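Local coordinates for PHD finger protein 3 (Homo sapiens, PDB 6IC9) that reads the phosphorylated C-terminal domain of RNA polymerase II through its SPOC domain, the part present here, and regulates neuronal gene expression, at residues F13-F18 and F27-Y32; G17-P22 and D47-G52; I89-L94 and N146-L151. One frame throughout, in Å; residues are numbered along the deposited sequence.

All three contacts lie in the SPOC domain. From the N terminus, strand 15-21 turns back into strand 25-35, and contact 1 closes this short hairpin loop. Contact 2 starts from the same strand, shares G17 and F18 with contact 1, and closes a longer loop onto strand 48-55. Strand 15-21 therefore has strand 25-35 on one edge and strand 48-55 on the other. Contact 3 comes later in the chain and closes its own loop, from helix 85-101 to strand 147-155. It packs the helix against the same sheet. F27 touches Y91, L94 and L148, while I19 and M21 reach L94, so the three contacts meet in one core.

Contact 1: F13-F18 and F27-Y32; sequences FIWKGF and FVTKAY
F13 has CG between its backbone N and carbonyl carbon (chi1 62°), and this turns one face of its ring to the K30 chain. K30 is extended beyond CG and crosses that face. Its CE lies 3.8 Å from the F13 ring centroid, a CH-pi contact. F13 CB in turn sits over one face of the Y32 ring, 3.8 Å from that centroid. At the other end, V28 CG2 lies over a face of the F18 ring, 3.4 Å from F18 CE2.

The backbones form an antiparallel hairpin. G17 and T29 are a hydrogen-bonded pair, with G17 N to T29 O at 3.0 Å and T29 N to G17 O at 2.9 Å. K16 with K30 and F18 with V28 are non-hydrogen-bonded pairs. I14 N donates to A31 O at 2.8 Å.

On the face of W15 and T29, the edge of the indole meets T29 CG2, 3.6 Å from W15 CZ3.

K30 and V28 use their carbons on the F13 and F18 rings, so these more exposed positions are held by CH-pi and apolar contact. The buried polar ends are satisfied instead by hydrogen bonds, W15 NE1 to P46 O and T29 OG1 to T81 O.

Contact 2: G17-P22 and D47-G52; sequences GFINMP and DSIQVG
F18 and S48 start the side-chain contacts, with F18 CB 3.6 Å from S48 OG. The same S48 OG lies 3.5 Å from N20 CB, so the hydroxyl oxygen sits against two methylene groups. N20 and Q50 extend together in the same direction. Q50 OE1 comes 3.7 Å from N20 CB, and the two amide planes are turned 63° apart. The Q50 chain is bent at chi2 (-63°), which folds its amide back alongside N20.

On the face of I19 and I49 the contact is apolar. V51 is held between two neighbours. Its CG2 meets I19 CG2 at 3.8 Å, and its CB meets M21 CB at 3.8 Å. M21 is extended, and its SD lies 4.0 Å from V51 CG1.

Four backbone bonds set this register. F18 N donates to D47 O at 2.8 Å, and I49 N bonds F18 O. N20 N bonds I49 O, and V51 N bonds N20 O. F18 and N20 thus each give and take one bond, in the alternating pattern of a parallel pair.

Further out, N109 secures the 48-50 backbone through S48 O and Q50 N. I19 and M21 pack on L94 of helix 85-101, and I19 also reaches L119. I49 rests on M117. At the far end the bound CTD peptide takes part. G52 makes backbone hydrogen bonds to it, and M21 and P22 each pack against a polar side chain of the peptide.

Strands 15-21 and 48-55 stand at the two ends of the strand order, and their parallel pairing closes the mixed sheet, as in the beta-barrel of SPOC domains. In this complex, the end of the pair forms part of the surface that receives the phosphorylated CTD peptide.

Contact 3: I89-L94 and N146-L151; sequences ISYTLL and NLLLGL
Y91 makes the one hydrogen bond between these segments. L148 N donates to Y91 OH at 2.9 Å, and the N-H points almost straight at the oxygen (168°). Y91 OH also bonds F80 O on strand 73-82. The hydroxyl therefore joins two neighbouring strands, and its two backbone partners hold the end of the ring in place. The side chain leaves the helix with CG anti to the backbone N (chi1 -176°), which carries the hydroxyl to the strand.

Around this bond the backbone borders the ring. L147 CA and N146 O both lie along its edge. L147 CA is 3.5 Å from Y91 OH, and N146 O is 4.0 Å from Y91 CE1. N146 turns its own side chain elsewhere, where its OD1 accepts a bond from A124 N.

The axes of helix segment 89-94 and strand segment 147-151 approach to 9.0 Å, at 73° to each other. This is helix-on-sheet packing within the SPOC domain. Helix 85-101 lies against a sheet in which strand 147-155 runs antiparallel between strands 73-82 and 114-122.

The apolar contacts centre on L148. Y91 and L148 lie head to tail alongside each other. L148 CD1 stands over the middle of one ring face, 3.9 Å from the Y91 ring centroid and nearly on the ring normal, in a CH-pi contact. L148 CB lies farther along, 4.0 Å from Y91 CZ. L94, nearly one turn on from Y91, meets L148 roughly perpendicular, with L94 CD2 4.1 Å from L148 CD1. F27 of strand 25-35 packs against both leucines. L94 also touches L119, and Y91 rests on P82.

Contact 1: F13-F18 and F27-Y32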
loop_
_atom_site.group_PDB
_atom_site.type_symbol
_atom_site.label_atom_id
_atom_site.label_comp_id
_atom_site.label_asym_id
_atom_site.label_seq_id
_atom_site.Cartn_x
_atom_site.Cartn_y
_atom_site.Cartn_z
ATOM N N PHE A 13 7.154 -12.193 -7.793
ATOM C CA PHE A 13 7.049 -10.923 -7.081
ATOM C C PHE A 13 7.570 -9.795 -7.961
ATOM O O PHE A 13 8.520 -9.968 -8.737
ATOM C CB PHE A 13 7.815 -10.958 -5.741
ATOM C CG PHE A 13 9.328 -11.191 -5.853
ATOM C CD1 PHE A 13 10.196 -10.142 -6.022
ATOM C CD2 PHE A 13 9.856 -12.466 -5.709
ATOM C CE1 PHE A 13 11.574 -10.352 -6.106
ATOM C CE2 PHE A 13 11.222 -12.703 -5.792
ATOM C CZ PHE A 13 12.091 -11.635 -5.985
ATOM N N ILE A 14 6.952 -8.617 -7.832
ATOM C CA ILE A 14 7.357 -7.483 -8.659
ATOM C C ILE A 14 8.338 -6.520 -7.971
ATOM O O ILE A 14 8.869 -5.614 -8.642
ATOM C CB ILE A 14 6.113 -6.723 -9.167
ATOM C CG1 ILE A 14 5.245 -6.283 -7.999
ATOM C CG2 ILE A 14 5.244 -7.673 -9.938
ATOM C CD1 ILE A 14 5.679 -4.980 -7.363
ATOM N N TRP A 15 8.593 -6.672 -6.674
ATOM C CA TRP A 15 9.547 -5.808 -5.972
ATOM C C TRP A 15 9.893 -6.465 -4.647
ATOM O O TRP A 15 9.049 -7.141 -4.059
ATOM C CB TRP A 15 8.950 -4.416 -5.723
ATOM C CG TRP A 15 9.696 -3.502 -4.777
ATOM C CD1 TRP A 15 10.681 -2.595 -5.099
ATOM C CD2 TRP A 15 9.495 -3.385 -3.347
ATOM N NE1 TRP A 15 11.079 -1.927 -3.974
ATOM C CE2 TRP A 15 10.351 -2.360 -2.895
ATOM C CE3 TRP A 15 8.618 -3.995 -2.434
ATOM C CZ2 TRP A 15 10.423 -1.976 -1.549
ATOM C CZ3 TRP A 15 8.685 -3.601 -1.058
ATOM C CH2 TRP A 15 9.593 -2.608 -0.643
ATOM N N LYS A 16 11.143 -6.301 -4.209
ATOM C CA LYS A 16 11.587 -6.807 -2.905
ATOM C C LYS A 16 12.348 -5.684 -2.243
ATOM O O LYS A 16 13.238 -5.081 -2.860
ATOM C CB LYS A 16 12.503 -8.051 -3.011
ATOM C CG LYS A 16 12.942 -8.633 -1.663
ATOM C CD LYS A 16 14.090 -9.641 -1.935
ATOM C CE LYS A 16 14.693 -10.207 -0.691
ATOM N NZ LYS A 16 15.954 -11.001 -1.007
ATOM N N GLY A 17 11.968 -5.334 -1.034
ATOM C CA GLY A 17 12.615 -4.197 -0.414
ATOM C C GLY A 17 12.113 -4.063 1.001
ATOM O O GLY A 17 11.419 -4.944 1.498
ATOM N N PHE A 18 12.503 -2.975 1.658
ATOM C CA PHE A 18 12.095 -2.750 3.047
ATOM C C PHE A 18 10.814 -1.918 3.080
ATOM O O PHE A 18 10.606 -1.032 2.248
ATOM C CB PHE A 18 13.169 -1.982 3.821
ATOM C CG PHE A 18 14.337 -2.827 4.160
ATOM C CD1 PHE A 18 15.325 -3.041 3.204
ATOM C CD2 PHE A 18 14.399 -3.517 5.377
ATOM C CE1 PHE A 18 16.444 -3.869 3.502
ATOM C CE2 PHE A 18 15.544 -4.344 5.683
ATOM C CZ PHE A 18 16.534 -4.538 4.719
ATOM N N PHE A 27 11.072 -4.068 8.009
ATOM C CA PHE A 27 11.221 -5.462 7.601
ATOM C C PHE A 27 11.373 -5.535 6.096
ATOM O O PHE A 27 11.039 -4.591 5.378
ATOM C CB PHE A 27 10.034 -6.298 8.075
ATOM C CG PHE A 27 8.688 -5.734 7.659
ATOM C CD1 PHE A 27 8.052 -4.754 8.446
ATOM C CD2 PHE A 27 8.122 -6.107 6.468
ATOM C CE1 PHE A 27 6.789 -4.211 8.062
ATOM C CE2 PHE A 27 6.836 -5.548 6.077
ATOM C CZ PHE A 27 6.238 -4.586 6.885
ATOM N N VAL A 28 11.842 -6.694 5.635
ATOM C CA VAL A 28 11.976 -7.016 4.214
ATOM C C VAL A 28 10.703 -7.702 3.762
ATOM O O VAL A 28 10.166 -8.577 4.446
ATOM C CB VAL A 28 13.176 -7.927 3.935
ATOM C CG1 VAL A 28 13.340 -8.138 2.410
ATOM C CG2 VAL A 28 14.411 -7.307 4.554
ATOM N N THR A 29 10.229 -7.302 2.598
ATOM C CA THR A 29 8.955 -7.791 2.103
ATOM C C THR A 29 9.061 -7.944 0.590
ATOM O O THR A 29 9.816 -7.239 -0.062
ATOM C CB THR A 29 7.822 -6.825 2.520
ATOM O OG1 THR A 29 6.582 -7.299 2.000
ATOM C CG2 THR A 29 8.067 -5.447 1.918
ATOM N N LYS A 30 8.242 -8.834 0.020
ATOM C CA LYS A 30 8.077 -8.919 -1.416
ATOM C C LYS A 30 6.664 -8.442 -1.734
ATOM O O LYS A 30 5.744 -8.722 -0.960
ATOM C CB LYS A 30 8.256 -10.359 -1.897
ATOM C CG LYS A 30 9.762 -10.794 -1.996
ATOM C CD LYS A 30 9.837 -12.331 -2.150
ATOM C CE LYS A 30 11.305 -12.794 -2.398
ATOM N NZ LYS A 30 11.407 -14.313 -2.370
ATOM N N ALA A 31 6.515 -7.708 -2.830
ATOM C CA ALA A 31 5.187 -7.255 -3.314
ATOM C C ALA A 31 4.745 -8.110 -4.491
ATOM O O ALA A 31 5.540 -8.378 -5.399
ATOM C CB ALA A 31 5.249 -5.792 -3.771
ATOM N N TYR A 32 3.470 -8.517 -4.490
ATOM C CA TYR A 32 2.833 -9.280 -5.548
ATOM C C TYR A 32 1.659 -8.488 -6.085
ATOM O O TYR A 32 0.946 -7.836 -5.311
ATOM C CB TYR A 32 2.302 -10.623 -5.046
ATOM C CG TYR A 32 3.473 -11.507 -4.584
ATOM C CD1 TYR A 32 3.977 -11.402 -3.307
ATOM C CD2 TYR A 32 4.111 -12.385 -5.485
ATOM C CE1 TYR A 32 5.081 -12.186 -2.901
ATOM C CE2 TYR A 32 5.198 -13.152 -5.092
ATOM C CZ TYR A 32 5.665 -13.056 -3.809
ATOM O OH TYR A 32 6.742 -13.816 -3.434
#

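Contact 2: G17-P22 and D47-G52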
loop_
_atom_site.group_PDB
_atom_site.type_symbol
_atom_site.label_atom_id
_atom_site.label_comp_id
_atom_site.label_asym_id
_atom_site.label_seq_id
_atom_site.Cartn_x
_atom_site.Cartn_y
_atom_site.Cartn_z
ATOM N N GLY A 17 11.968 -5.334 -1.034
ATOM C CA GLY A 17 12.615 -4.197 -0.414
ATOM C C GLY A 17 12.113 -4.063 1.001
ATOM O O GLY A 17 11.419 -4.944 1.498
ATOM N N PHE A 18 12.503 -2.975 1.658
ATOM C CA PHE A 18 12.095 -2.750 3.047
ATOM C C PHE A 18 10.814 -1.918 3.080
ATOM O O PHE A 18 10.606 -1.032 2.248
ATOM C CB PHE A 18 13.169 -1.982 3.821
ATOM C CG PHE A 18 14.337 -2.827 4.160
ATOM C CD1 PHE A 18 15.325 -3.041 3.204
ATOM C CD2 PHE A 18 14.399 -3.517 5.377
ATOM C CE1 PHE A 18 16.444 -3.869 3.502
ATOM C CE2 PHE A 18 15.544 -4.344 5.683
ATOM C CZ PHE A 18 16.534 -4.538 4.719
ATOM N N ILE A 19 10.026 -2.133 4.126
ATOM C CA ILE A 19 9.117 -1.134 4.634
ATOM C C ILE A 19 9.652 -0.660 5.972
ATOM O O ILE A 19 9.987 -1.473 6.841
ATOM C CB ILE A 19 7.695 -1.702 4.768
ATOM C CG1 ILE A 19 7.149 -1.985 3.357
ATOM C CG2 ILE A 19 6.843 -0.712 5.549
ATOM C CD1 ILE A 19 5.682 -2.597 3.371
ATOM N N ASN A 20 9.701 0.643 6.158
ATOM C CA ASN A 20 10.372 1.186 7.334
ATOM C C ASN A 20 9.469 2.238 7.945
ATOM O O ASN A 20 9.294 3.309 7.362
ATOM C CB ASN A 20 11.746 1.775 6.968
ATOM C CG ASN A 20 12.543 2.166 8.206
ATOM O OD1 ASN A 20 11.988 2.183 9.299
ATOM N ND2 ASN A 20 13.851 2.439 8.040
ATOM N N MET A 21 8.882 1.937 9.114
ATOM C CA MET A 21 8.113 2.935 9.853
ATOM C C MET A 21 8.868 3.230 11.134
ATOM O O MET A 21 8.838 2.421 12.071
ATOM C CB MET A 21 6.683 2.463 10.180
ATOM C CG MET A 21 5.855 3.590 10.800
ATOM S SD MET A 21 4.133 3.208 11.047
ATOM C CE MET A 21 3.448 4.740 11.677
ATOM N N PRO A 22 9.568 4.353 11.211
ATOM C CA PRO A 22 10.411 4.638 12.379
ATOM C C PRO A 22 9.639 4.562 13.682
ATOM O O PRO A 22 8.522 5.093 13.802
ATOM C CB PRO A 22 10.932 6.057 12.097
ATOM C CG PRO A 22 10.999 6.110 10.556
ATOM C CD PRO A 22 9.768 5.306 10.102
ATOM N N ASP A 47 14.272 1.319 -2.581
ATOM C CA ASP A 47 14.758 0.165 -1.815
ATOM C C ASP A 47 14.018 0.004 -0.482
ATOM O O ASP A 47 13.886 -1.107 0.032
ATOM C CB ASP A 47 16.278 0.330 -1.501
ATOM C CG ASP A 47 17.174 0.062 -2.697
ATOM O OD1 ASP A 47 16.684 -0.305 -3.771
ATOM O OD2 ASP A 47 18.413 0.216 -2.537
ATOM N N SER A 48 13.676 1.107 0.159
ATOM C CA SER A 48 13.027 1.115 1.459
ATOM C C SER A 48 11.903 2.121 1.373
ATOM O O SER A 48 12.159 3.296 1.120
ATOM C CB SER A 48 13.990 1.499 2.581
ATOM O OG SER A 48 13.260 1.574 3.792
ATOM N N ILE A 49 10.664 1.647 1.515
ATOM C CA ILE A 49 9.501 2.525 1.581
ATOM C C ILE A 49 9.420 3.089 2.984
ATOM O O ILE A 49 9.221 2.328 3.938
ATOM C CB ILE A 49 8.214 1.758 1.256
ATOM C CG1 ILE A 49 8.277 1.203 -0.151
ATOM C CG2 ILE A 49 6.961 2.687 1.521
ATOM C CD1 ILE A 49 7.145 0.232 -0.469
ATOM N N GLN A 50 9.563 4.419 3.113
ATOM C CA GLN A 50 9.541 5.101 4.406
ATOM C C GLN A 50 8.112 5.481 4.737
ATOM O O GLN A 50 7.511 6.286 4.032
ATOM C CB GLN A 50 10.379 6.383 4.388
ATOM C CG GLN A 50 11.844 6.111 4.088
ATOM C CD GLN A 50 12.515 5.250 5.158
ATOM O OE1 GLN A 50 12.269 5.399 6.388
ATOM N NE2 GLN A 50 13.364 4.337 4.700
ATOM N N VAL A 51 7.573 4.923 5.801
ATOM C CA VAL A 51 6.207 5.287 6.185
ATOM C C VAL A 51 6.279 6.551 7.044
ATOM O O VAL A 51 6.829 6.533 8.155
ATOM C CB VAL A 51 5.531 4.137 6.932
ATOM C CG1 VAL A 51 4.074 4.507 7.271
ATOM C CG2 VAL A 51 5.641 2.853 6.118
ATOM N N GLY A 52 5.794 7.650 6.502
ATOM C CA GLY A 52 5.882 8.970 7.081
ATOM C C GLY A 52 4.734 9.403 7.936
ATOM O O GLY A 52 4.814 10.456 8.572
#

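Contact 3: I89-L94 and N146-L151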
loop_
_atom_site.group_PDB
_atom_site.type_symbol
_atom_site.label_atom_id
_atom_site.label_comp_id
_atom_site.label_asym_id
_atom_site.label_seq_id
_atom_site.Cartn_x
_atom_site.Cartn_y
_atom_site.Cartn_z
ATOM N N ILE A 89 7.404 -11.075 12.198
ATOM C CA ILE A 89 7.081 -10.442 13.472
ATOM C C ILE A 89 6.851 -8.936 13.292
ATOM O O ILE A 89 5.921 -8.360 13.860
ATOM C CB ILE A 89 8.211 -10.704 14.493
ATOM C CG1 ILE A 89 8.284 -12.209 14.777
ATOM C CG2 ILE A 89 7.930 -9.898 15.744
ATOM C CD1 ILE A 89 9.620 -12.595 15.525
ATOM N N SER A 90 7.749 -8.264 12.563
ATOM C CA SER A 90 7.610 -6.828 12.362
ATOM C C SER A 90 6.462 -6.481 11.403
ATOM O O SER A 90 5.852 -5.422 11.539
ATOM C CB SER A 90 8.917 -6.268 11.811
ATOM O OG SER A 90 9.937 -6.407 12.787
ATOM N N TYR A 91 6.231 -7.317 10.395
ATOM C CA TYR A 91 5.061 -7.150 9.522
ATOM C C TYR A 91 3.787 -7.100 10.345
ATOM O O TYR A 91 2.930 -6.223 10.142
ATOM C CB TYR A 91 5.043 -8.331 8.549
ATOM C CG TYR A 91 3.967 -8.346 7.481
ATOM C CD1 TYR A 91 2.650 -8.693 7.800
ATOM C CD2 TYR A 91 4.318 -8.146 6.147
ATOM C CE1 TYR A 91 1.678 -8.761 6.811
ATOM C CE2 TYR A 91 3.361 -8.204 5.129
ATOM C CZ TYR A 91 2.072 -8.526 5.477
ATOM O OH TYR A 91 1.137 -8.605 4.481
ATOM N N THR A 92 3.635 -8.079 11.249
ATOM C CA THR A 92 2.500 -8.149 12.170
ATOM C C THR A 92 2.385 -6.908 13.059
ATOM O O THR A 92 1.271 -6.420 13.299
ATOM C CB THR A 92 2.608 -9.424 12.991
ATOM O OG1 THR A 92 2.507 -10.528 12.085
ATOM C CG2 THR A 92 1.498 -9.528 14.041
ATOM N N LEU A 93 3.511 -6.401 13.595
ATOM C CA LEU A 93 3.438 -5.162 14.382
ATOM C C LEU A 93 2.875 -4.016 13.558
ATOM O O LEU A 93 2.062 -3.220 14.049
ATOM C CB LEU A 93 4.824 -4.748 14.885
ATOM C CG LEU A 93 5.354 -5.580 16.040
ATOM C CD1 LEU A 93 6.868 -5.332 16.191
ATOM C CD2 LEU A 93 4.595 -5.175 17.294
ATOM N N LEU A 94 3.328 -3.899 12.308
ATOM C CA LEU A 94 2.860 -2.819 11.459
ATOM C C LEU A 94 1.403 -2.995 11.079
ATOM O O LEU A 94 0.629 -2.028 11.135
ATOM C CB LEU A 94 3.732 -2.735 10.192
ATOM C CG LEU A 94 3.536 -1.415 9.404
ATOM C CD1 LEU A 94 3.835 -0.219 10.251
ATOM C CD2 LEU A 94 4.466 -1.442 8.179
ATOM N N ASN A 146 -4.060 -12.127 7.664
ATOM C CA ASN A 146 -4.023 -10.660 7.723
ATOM C C ASN A 146 -2.947 -10.175 6.763
ATOM O O ASN A 146 -1.834 -10.737 6.710
ATOM C CB ASN A 146 -3.714 -10.172 9.150
ATOM C CG ASN A 146 -4.823 -10.446 10.136
ATOM O OD1 ASN A 146 -5.994 -10.537 9.776
ATOM N ND2 ASN A 146 -4.452 -10.570 11.427
ATOM N N LEU A 147 -3.224 -9.074 6.049
ATOM C CA LEU A 147 -2.355 -8.640 4.962
ATOM C C LEU A 147 -2.159 -7.137 5.028
ATOM O O LEU A 147 -3.071 -6.389 5.412
ATOM C CB LEU A 147 -2.984 -8.918 3.567
ATOM C CG LEU A 147 -2.963 -10.374 3.115
ATOM C CD1 LEU A 147 -3.711 -10.447 1.798
ATOM C CD2 LEU A 147 -1.457 -10.783 2.967
ATOM N N LEU A 148 -0.995 -6.703 4.549
ATOM C CA LEU A 148 -0.724 -5.298 4.234
ATOM C C LEU A 148 -0.803 -5.186 2.727
ATOM O O LEU A 148 -0.098 -5.923 2.010
ATOM C CB LEU A 148 0.694 -4.888 4.708
ATOM C CG LEU A 148 0.822 -4.777 6.237
ATOM C CD1 LEU A 148 2.304 -4.573 6.592
ATOM C CD2 LEU A 148 -0.005 -3.595 6.815
ATOM N N LEU A 149 -1.696 -4.312 2.234
ATOM C CA LEU A 149 -1.779 -3.967 0.830
ATOM C C LEU A 149 -1.103 -2.629 0.590
ATOM O O LEU A 149 -1.097 -1.768 1.462
ATOM C CB LEU A 149 -3.286 -3.854 0.479
ATOM C CG LEU A 149 -4.067 -5.043 -0.106
ATOM C CD1 LEU A 149 -3.766 -6.396 0.483
ATOM C CD2 LEU A 149 -5.609 -4.729 -0.150
ATOM N N GLY A 150 -0.593 -2.430 -0.616
ATOM C CA GLY A 150 -0.136 -1.129 -1.065
ATOM C C GLY A 150 -1.079 -0.628 -2.152
ATOM O O GLY A 150 -1.289 -1.302 -3.157
ATOM N N LEU A 151 -1.602 0.568 -1.948
ATOM C CA LEU A 151 -2.413 1.279 -2.952
ATOM C C LEU A 151 -1.509 2.312 -3.571
ATOM O O LEU A 151 -1.083 3.237 -2.884
ATOM C CB LEU A 151 -3.617 1.928 -2.256
ATOM C CG LEU A 151 -4.415 2.910 -3.092
ATOM C CD1 LEU A 151 -4.959 2.149 -4.245
ATOM C CD2 LEU A 151 -5.558 3.464 -2.181
#